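Local coordinates for Hcp protein (Burkholderia pseudomallei K96243, PDB 3WX6) that probably assembles into hexameric rings that stack into the inner tube of the bacterial type VI secretion apparatus, at residues K36-D40 with Y148-S152; T58-E64 with I141-T147; L76-M82 with K112-M118. All blocks are in the same frame, centred on the assembly; numbering follows the deposited sequence.

Interaction 1 of 3, residues K36-D40 with Y148-S152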
# COMPACT_ATOMS: atom_id res chain seq x y z
N LYS A 36 -7.95 -13.32 15.58
CA LYS A 36 -6.51 -13.03 15.62
C LYS A 36 -6.03 -12.79 17.05
O LYS A 36 -6.32 -11.74 17.63
CB LYS A 36 -6.18 -11.81 14.77
CG LYS A 36 -4.71 -11.38 14.83
CD LYS A 36 -4.55 -9.94 14.33
CE LYS A 36 -3.30 -9.27 14.90
NZ LYS A 36 -3.08 -7.88 14.39
N ASN A 37 -5.27 -13.72 17.61
CA ASN A 37 -4.82 -13.55 18.98
C ASN A 37 -3.50 -12.79 19.11
O ASN A 37 -2.47 -13.21 18.59
CB ASN A 37 -4.70 -14.92 19.66
CG ASN A 37 -4.48 -14.81 21.15
OD1 ASN A 37 -5.01 -13.92 21.81
ND2 ASN A 37 -3.69 -15.73 21.70
N ASP A 38 -3.56 -11.66 19.81
CA ASP A 38 -2.40 -10.81 20.04
C ASP A 38 -2.07 -10.74 21.53
O ASP A 38 -2.95 -10.46 22.35
CB ASP A 38 -2.66 -9.41 19.48
CG ASP A 38 -1.48 -8.47 19.66
OD1 ASP A 38 -0.48 -8.62 18.93
OD2 ASP A 38 -1.55 -7.58 20.53
N TYR A 39 -0.82 -11.02 21.88
CA TYR A 39 -0.36 -10.90 23.26
C TYR A 39 1.02 -10.25 23.31
O TYR A 39 1.91 -10.63 22.56
CB TYR A 39 -0.34 -12.27 23.95
CG TYR A 39 -0.33 -12.21 25.45
CD1 TYR A 39 0.85 -11.98 26.15
CD2 TYR A 39 -1.49 -12.36 26.18
CE1 TYR A 39 0.87 -11.92 27.53
CE2 TYR A 39 -1.49 -12.30 27.56
CZ TYR A 39 -0.31 -12.08 28.23
OH TYR A 39 -0.31 -12.03 29.60
N ASP A 40 1.18 -9.28 24.21
CA ASP A 40 2.43 -8.51 24.29
C ASP A 40 3.01 -8.48 25.70
O ASP A 40 2.28 -8.35 26.68
CB ASP A 40 2.19 -7.08 23.81
CG ASP A 40 3.47 -6.29 23.71
OD1 ASP A 40 4.16 -6.41 22.68
OD2 ASP A 40 3.79 -5.54 24.66
N TYR A 148 -8.37 -9.64 27.61
CA TYR A 148 -8.45 -10.69 28.62
C TYR A 148 -7.28 -10.66 29.59
O TYR A 148 -6.29 -9.97 29.37
CB TYR A 148 -8.53 -12.07 27.94
CG TYR A 148 -7.41 -12.37 26.95
CD1 TYR A 148 -6.17 -12.83 27.39
CD2 TYR A 148 -7.60 -12.20 25.59
CE1 TYR A 148 -5.16 -13.10 26.50
CE2 TYR A 148 -6.59 -12.47 24.69
CZ TYR A 148 -5.38 -12.92 25.15
OH TYR A 148 -4.36 -13.20 24.27
N SER A 149 -7.42 -11.42 30.68
CA SER A 149 -6.34 -11.59 31.65
C SER A 149 -5.81 -13.01 31.57
O SER A 149 -4.81 -13.27 30.89
CB SER A 149 -6.82 -11.29 33.07
OG SER A 149 -6.84 -9.89 33.31
N GLY A 150 -6.47 -13.94 32.25
CA GLY A 150 -6.09 -15.34 32.18
C GLY A 150 -6.43 -15.96 30.83
O GLY A 150 -7.38 -15.55 30.17
N TYR A 151 -5.66 -16.98 30.45
CA TYR A 151 -5.85 -17.66 29.17
C TYR A 151 -5.35 -19.10 29.22
O TYR A 151 -4.50 -19.45 30.03
CB TYR A 151 -5.15 -16.90 28.04
CG TYR A 151 -3.64 -16.82 28.14
CD1 TYR A 151 -2.83 -17.82 27.63
CD2 TYR A 151 -3.02 -15.72 28.72
CE1 TYR A 151 -1.46 -17.75 27.71
CE2 TYR A 151 -1.64 -15.64 28.81
CZ TYR A 151 -0.87 -16.66 28.30
OH TYR A 151 0.50 -16.59 28.37
N SER A 152 -5.92 -19.94 28.36
CA SER A 152 -5.47 -21.32 28.21
C SER A 152 -5.59 -21.76 26.75
O SER A 152 -6.62 -21.55 26.12
CB SER A 152 -6.27 -22.26 29.12
OG SER A 152 -5.75 -23.57 29.08
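Three tyrosine rings and one amide meet here. Tyr39 lies in the middle: Tyr148 reaches the edge of its ring close to the ring plane, CE1 standing 3.8 Å from Tyr39 CD2. Tyr151 turns its own edge toward the Tyr39 face in an offset edge-to-face pair, with centroids 5.2 Å apart and planes at 61°. The closest atoms of that pair are the two CE2 carbons of Tyr39 and Tyr151, at 3.6 Å. At the edge of the Tyr148 ring sits the Asn37 amide. Tyr148 OH gives its proton to Asn37 OD1 at 2.6 Å, arriving in the carbonyl plane on a lone pair. Tyrosine suits position 148 because its ring packs against Tyr39 while its hydroxyl satisfies a buried amide oxygen. With CG between its backbone N and carbonyl carbon (chi1 55°), the ring swings inward to the strand. The other end of the amide, Asn37 ND2, bonds Gln120 of a neighbouring subunit, and Tyr151 OH bonds the Leu73 carbonyl of that same subunit, so the cluster is tied to that subunit at two points. Phe110 of strand 108-110 meets the Tyr148 ring. Within the fold, the contact bridges two sheets: strand 36-40 is an outermost strand of one and is joined there by the neighbouring subunit, while strand 151-153 lies between 108-110 and 162-164 in the other.

Interaction 2 of 3, residues T58-E64 with I141-T147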
# COMPACT_ATOMS: atom_id res chain seq x y z
N THR A 58 -5.06 -9.52 23.81
CA THR A 58 -6.17 -9.10 22.98
C THR A 58 -6.46 -10.14 21.90
O THR A 58 -5.55 -10.54 21.18
CB THR A 58 -5.87 -7.75 22.31
OG1 THR A 58 -6.00 -6.69 23.27
CG2 THR A 58 -6.81 -7.50 21.15
N ILE A 59 -7.71 -10.58 21.80
CA ILE A 59 -8.10 -11.42 20.68
C ILE A 59 -9.17 -10.71 19.85
O ILE A 59 -10.16 -10.21 20.38
CB ILE A 59 -8.59 -12.83 21.14
CG1 ILE A 59 -8.80 -13.76 19.94
CG2 ILE A 59 -9.83 -12.74 22.02
CD1 ILE A 59 -9.02 -15.20 20.34
N THR A 60 -8.93 -10.62 18.55
CA THR A 60 -9.87 -9.94 17.66
C THR A 60 -10.61 -10.93 16.79
O THR A 60 -10.00 -11.64 16.00
CB THR A 60 -9.15 -8.92 16.75
OG1 THR A 60 -8.62 -7.84 17.55
CG2 THR A 60 -10.12 -8.34 15.73
N LEU A 61 -11.94 -10.97 16.92
CA LEU A 61 -12.75 -11.90 16.16
C LEU A 61 -13.48 -11.19 15.04
O LEU A 61 -14.16 -10.19 15.27
CB LEU A 61 -13.77 -12.62 17.06
CG LEU A 61 -13.38 -13.64 18.14
CD1 LEU A 61 -12.49 -13.08 19.21
CD2 LEU A 61 -14.63 -14.24 18.77
N THR A 62 -13.36 -11.71 13.82
CA THR A 62 -14.19 -11.20 12.73
C THR A 62 -15.24 -12.23 12.40
O THR A 62 -14.99 -13.44 12.43
CB THR A 62 -13.36 -10.82 11.46
OG1 THR A 62 -14.22 -10.17 10.50
CG2 THR A 62 -12.73 -12.03 10.81
N LYS A 63 -16.44 -11.74 12.11
CA LYS A 63 -17.60 -12.58 11.84
C LYS A 63 -18.65 -11.70 11.18
O LYS A 63 -18.48 -10.48 11.13
CB LYS A 63 -18.11 -13.23 13.13
CG LYS A 63 -19.04 -12.35 13.95
CD LYS A 63 -19.26 -12.95 15.33
CE LYS A 63 -20.45 -12.33 16.05
NZ LYS A 63 -20.58 -10.87 15.82
N GLU A 64 -19.73 -12.28 10.66
CA GLU A 64 -20.79 -11.45 10.11
C GLU A 64 -21.59 -10.72 11.19
O GLU A 64 -21.06 -10.40 12.25
CB GLU A 64 -21.74 -12.25 9.22
CG GLU A 64 -21.22 -12.63 7.83
CD GLU A 64 -19.94 -13.44 7.83
OE1 GLU A 64 -19.37 -13.70 8.90
OE2 GLU A 64 -19.51 -13.83 6.72
N ILE A 141 -20.09 -7.60 7.81
CA ILE A 141 -19.00 -7.99 8.71
C ILE A 141 -18.95 -7.06 9.92
O ILE A 141 -19.38 -5.91 9.86
CB ILE A 141 -17.66 -8.00 7.97
CG1 ILE A 141 -17.69 -9.09 6.91
CG2 ILE A 141 -16.51 -8.30 8.91
CD1 ILE A 141 -18.42 -10.33 7.37
N GLU A 142 -18.49 -7.60 11.04
CA GLU A 142 -18.08 -6.79 12.18
C GLU A 142 -16.76 -7.34 12.67
O GLU A 142 -16.38 -8.45 12.31
CB GLU A 142 -19.15 -6.77 13.28
CG GLU A 142 -19.56 -8.14 13.79
CD GLU A 142 -20.87 -8.11 14.56
OE1 GLU A 142 -21.27 -7.03 15.04
OE2 GLU A 142 -21.52 -9.17 14.66
N GLU A 143 -16.05 -6.56 13.47
CA GLU A 143 -14.81 -7.03 14.08
C GLU A 143 -14.80 -6.73 15.57
O GLU A 143 -14.70 -5.57 15.97
CB GLU A 143 -13.60 -6.39 13.40
CG GLU A 143 -13.42 -6.80 11.96
CD GLU A 143 -12.22 -6.14 11.32
OE1 GLU A 143 -12.17 -4.89 11.29
OE2 GLU A 143 -11.31 -6.87 10.86
N ILE A 144 -14.90 -7.77 16.39
CA ILE A 144 -14.99 -7.59 17.83
C ILE A 144 -13.65 -7.89 18.49
O ILE A 144 -13.12 -9.00 18.39
CB ILE A 144 -16.08 -8.50 18.45
CG1 ILE A 144 -17.36 -8.46 17.62
CG2 ILE A 144 -16.37 -8.06 19.88
CD1 ILE A 144 -17.51 -9.62 16.68
N LYS A 145 -13.12 -6.89 19.18
CA LYS A 145 -11.81 -7.01 19.81
C LYS A 145 -11.99 -7.16 21.32
O LYS A 145 -12.52 -6.27 21.99
CB LYS A 145 -10.97 -5.78 19.43
CG LYS A 145 -9.63 -5.62 20.13
CD LYS A 145 -8.74 -4.66 19.33
CE LYS A 145 -7.65 -4.02 20.18
NZ LYS A 145 -6.34 -4.02 19.48
N PHE A 146 -11.58 -8.31 21.85
CA PHE A 146 -11.70 -8.60 23.27
C PHE A 146 -10.38 -8.40 24.02
O PHE A 146 -9.30 -8.58 23.45
CB PHE A 146 -12.20 -10.03 23.49
CG PHE A 146 -13.51 -10.34 22.81
CD1 PHE A 146 -13.55 -10.72 21.47
CD2 PHE A 146 -14.70 -10.30 23.52
CE1 PHE A 146 -14.75 -11.02 20.85
CE2 PHE A 146 -15.91 -10.60 22.91
CZ PHE A 146 -15.94 -10.96 21.57
N THR A 147 -10.46 -7.99 25.27
CA THR A 147 -9.29 -7.92 26.14
C THR A 147 -9.45 -8.94 27.26
O THR A 147 -10.55 -9.11 27.79
CB THR A 147 -9.08 -6.50 26.71
OG1 THR A 147 -8.78 -5.59 25.65
CG2 THR A 147 -7.95 -6.47 27.72
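Ile59 and Phe146 exchange two backbone hydrogen bonds, a hydrogen-bonded pair of a regular antiparallel ladder. Phe146 N reaches Ile59 O at 2.8 Å and Ile59 N reaches Phe146 O at 3.0 Å, the latter the more bent. Leu61 and Ile144 repeat the exchange, Leu61 N to Ile144 O at 2.7 Å. At Lys63 and Glu142 the return bond lengthens: Glu142 N to Lys63 O is 2.9 Å, whereas Lys63 N to Glu142 O is 3.3 Å. Glu142 O also takes a weak bond from Thr62 OG1. Between these pairs, CA-H groups of Thr58, Thr60 and Glu143 approach carbonyl oxygens across the strands.

Side chains alternate. On one face Leu61 CD1 lies 3.4 Å from Phe146 CD1, the two side chains crossing at about a right angle; branched and aromatic residues fit this side, where Phe85 of the other sheet meets Phe146. Glu142 shares it: OE1 bonds Gln120 NE2, and OE2, less surely placed, bonds Ser69 OG. A salt bridge from Lys63 to Glu142 is doubtful, because NZ and OE2 are modelled too close. On the opposite face, Thr58 and Thr60 lie beside Lys145, whose CG runs 3.5 Å from Thr58 CG2, and Thr62 beside Glu143. Thr147 OG1 finds its partner in Thr116 OG1, which also serves Lys145 O.

The chemistry implies a two-sided sheet: apolar residues, with the Lys63 and Glu142 side chains at one end, turn toward the core, while small hydroxyls and charged residues form a polar surface, consistent with the lining of an Hcp channel.

Interaction 3 of 3, residues L76-M82 with K112-M118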
# COMPACT_ATOMS: atom_id res chain seq x y z
N LEU A 76 -20.33 -4.14 25.05
CA LEU A 76 -19.24 -3.21 24.81
C LEU A 76 -19.51 -1.84 25.44
O LEU A 76 -18.61 -1.23 26.01
CB LEU A 76 -19.00 -3.07 23.30
CG LEU A 76 -18.24 -1.84 22.79
CD1 LEU A 76 -16.79 -1.86 23.25
CD2 LEU A 76 -18.33 -1.76 21.27
N GLY A 77 -20.74 -1.37 25.33
CA GLY A 77 -21.10 -0.08 25.89
C GLY A 77 -21.37 -0.11 27.39
O GLY A 77 -21.13 0.88 28.08
N LYS A 78 -21.84 -1.25 27.89
CA LYS A 78 -22.15 -1.39 29.31
C LYS A 78 -21.00 -1.97 30.14
O LYS A 78 -21.14 -2.14 31.35
CB LYS A 78 -23.40 -2.25 29.52
CG LYS A 78 -24.71 -1.58 29.11
CD LYS A 78 -25.91 -2.32 29.72
CE LYS A 78 -27.23 -1.62 29.40
NZ LYS A 78 -27.42 -0.36 30.17
N ARG A 79 -19.88 -2.27 29.48
CA ARG A 79 -18.73 -2.88 30.15
C ARG A 79 -19.13 -4.19 30.83
O ARG A 79 -18.68 -4.49 31.95
CB ARG A 79 -18.12 -1.91 31.17
CG ARG A 79 -17.31 -0.77 30.55
CD ARG A 79 -16.60 0.09 31.60
NE ARG A 79 -15.48 -0.61 32.22
CZ ARG A 79 -14.26 -0.69 31.68
NH1 ARG A 79 -14.00 -0.11 30.52
NH2 ARG A 79 -13.30 -1.36 32.31
N GLU A 80 -19.98 -4.97 30.16
CA GLU A 80 -20.43 -6.27 30.66
C GLU A 80 -19.33 -7.32 30.54
O GLU A 80 -18.75 -7.50 29.47
CB GLU A 80 -21.68 -6.74 29.89
CG GLU A 80 -22.18 -8.14 30.23
CD GLU A 80 -23.28 -8.62 29.29
OE1 GLU A 80 -23.77 -9.76 29.47
OE2 GLU A 80 -23.73 -7.83 28.43
N MSE A 81 -19.06 -8.03 31.64
CA MSE A 81 -18.03 -9.07 31.62
C MSE A 81 -18.57 -10.33 30.96
O MSE A 81 -19.70 -10.74 31.20
CB MSE A 81 -17.55 -9.39 33.04
CG MSE A 81 -16.03 -9.46 33.21
SE MSE A 81 -15.17 -7.71 33.13
CE MSE A 81 -13.31 -8.24 33.31
N MSE A 82 -17.74 -10.94 30.13
CA MSE A 82 -18.05 -12.25 29.59
C MSE A 82 -17.84 -13.29 30.68
O MSE A 82 -16.76 -13.37 31.27
CB MSE A 82 -17.17 -12.57 28.39
CG MSE A 82 -17.21 -11.54 27.28
SE MSE A 82 -18.93 -11.42 26.39
CE MSE A 82 -19.70 -10.00 27.47
N LYS A 112 -11.80 -13.02 32.58
CA LYS A 112 -11.96 -11.58 32.71
C LYS A 112 -12.05 -10.93 31.34
O LYS A 112 -11.32 -9.99 31.04
CB LYS A 112 -10.79 -10.99 33.51
CG LYS A 112 -10.75 -11.44 34.96
CD LYS A 112 -9.67 -10.69 35.72
CE LYS A 112 -9.52 -11.21 37.13
NZ LYS A 112 -8.27 -10.72 37.77
N VAL A 113 -12.93 -11.46 30.50
CA VAL A 113 -13.05 -10.96 29.14
C VAL A 113 -13.92 -9.72 29.08
O VAL A 113 -15.03 -9.68 29.61
CB VAL A 113 -13.64 -12.02 28.19
CG1 VAL A 113 -13.74 -11.48 26.78
CG2 VAL A 113 -12.78 -13.25 28.22
N LEU A 114 -13.37 -8.68 28.46
CA LEU A 114 -14.05 -7.41 28.29
C LEU A 114 -13.95 -6.99 26.84
O LEU A 114 -12.86 -6.99 26.27
CB LEU A 114 -13.45 -6.32 29.19
CG LEU A 114 -14.25 -5.02 29.36
CD1 LEU A 114 -15.51 -5.21 30.19
CD2 LEU A 114 -13.37 -3.92 29.96
N ILE A 115 -15.08 -6.62 26.26
CA ILE A 115 -15.08 -6.15 24.89
C ILE A 115 -14.52 -4.73 24.90
O ILE A 115 -14.98 -3.88 25.67
CB ILE A 115 -16.49 -6.18 24.26
CG1 ILE A 115 -17.12 -7.56 24.46
CG2 ILE A 115 -16.43 -5.87 22.78
CD1 ILE A 115 -18.49 -7.72 23.83
N THR A 116 -13.51 -4.49 24.08
CA THR A 116 -12.83 -3.20 24.10
C THR A 116 -13.02 -2.42 22.81
O THR A 116 -12.86 -1.20 22.80
CB THR A 116 -11.33 -3.36 24.37
OG1 THR A 116 -10.81 -4.46 23.63
CG2 THR A 116 -11.09 -3.58 25.87
N HIS A 117 -13.35 -3.11 21.73
CA HIS A 117 -13.54 -2.43 20.45
C HIS A 117 -14.43 -3.21 19.49
O HIS A 117 -14.49 -4.44 19.54
CB HIS A 117 -12.20 -2.15 19.80
CG HIS A 117 -12.24 -1.01 18.83
ND1 HIS A 117 -12.05 0.29 19.22
CD2 HIS A 117 -12.45 -0.98 17.49
CE1 HIS A 117 -12.14 1.09 18.16
NE2 HIS A 117 -12.38 0.34 17.11
N MSE A 118 -15.10 -2.49 18.59
CA MSE A 118 -15.94 -3.14 17.58
C MSE A 118 -16.13 -2.25 16.35
O MSE A 118 -16.44 -1.07 16.46
CB MSE A 118 -17.31 -3.51 18.19
CG MSE A 118 -17.92 -4.79 17.62
SE MSE A 118 -19.56 -5.35 18.52
CE MSE A 118 -18.99 -5.16 20.35
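Leu76, near the end of helix 69-78, presses every carbon of its side chain onto strand 114-120. Its CB meets Ile115 CG2 at 3.8 Å and also touches the CE methyl of Met118, which like Met81 and Met82 is a selenomethionine. CG lies farther from that same CE. Beyond it the chain forks: CD1 reaches over the strand backbone, 3.6 Å from Ile115 O and close to the carbonyl carbon of Thr116, while CD2 touches Met118 CE at 3.6 Å and also its CB. The rotation of Leu76 that sets CG opposite its backbone N (chi1 160°) sends the fork toward the strand. Leu76 and Met118 lie alongside each other, running opposite ways, a fit suited to one branched and one flexible apolar chain.

The strand under Leu76 is not regular. Two residues, Thr116 and His117, stand opposite the single Lys145 of strand 142-148, which makes a classic beta bulge. His117 turns away from the helix to meet Asp38 and Asp40 of a neighbouring subunit, whose strand continues this sheet, as in the ring of an Hcp hexamer.

After the helix, Arg79 takes positive phi and the chain bends back along the strand. Leu114 fills the turn: its CD2 lies over one face of the Arg79 guanidinium, 3.5 Å from NH2, and its CD1 lies 3.9 Å from Met81 SE, the two side chains crossing at about a right angle. Met82 N bonds Val113 O at 3.0 Å and 171°, and Met82 CG packs on Val113 CG1 at 3.5 Å. NH1 and NH2 of Arg79 bond the carbonyl oxygens of Pro42 and Ala43, respectively, of the neighbouring subunit.

Each of the three contacts has a strand in one four-stranded sheet. Strand 36-40 of interaction 1 binds strand 56-63 of interaction 2, with Asp38 N 2.7 Å from Thr58 O; on the far side, Thr147 N lies 2.8 Å from Leu114 O of interaction 3. The centres of interactions 2 and 3 are about 11 Å apart, those of 1 and 2 about 13 Å, and those of 1 and 3 about 15 Å. Phe146 also packs on Val113 and Ile115. Interactions 1 and 3 carry the outermost strands, each paired with a different neighbouring subunit, so the sheet passes through interaction 2 from one interface to the next, consistent with a continuous ring.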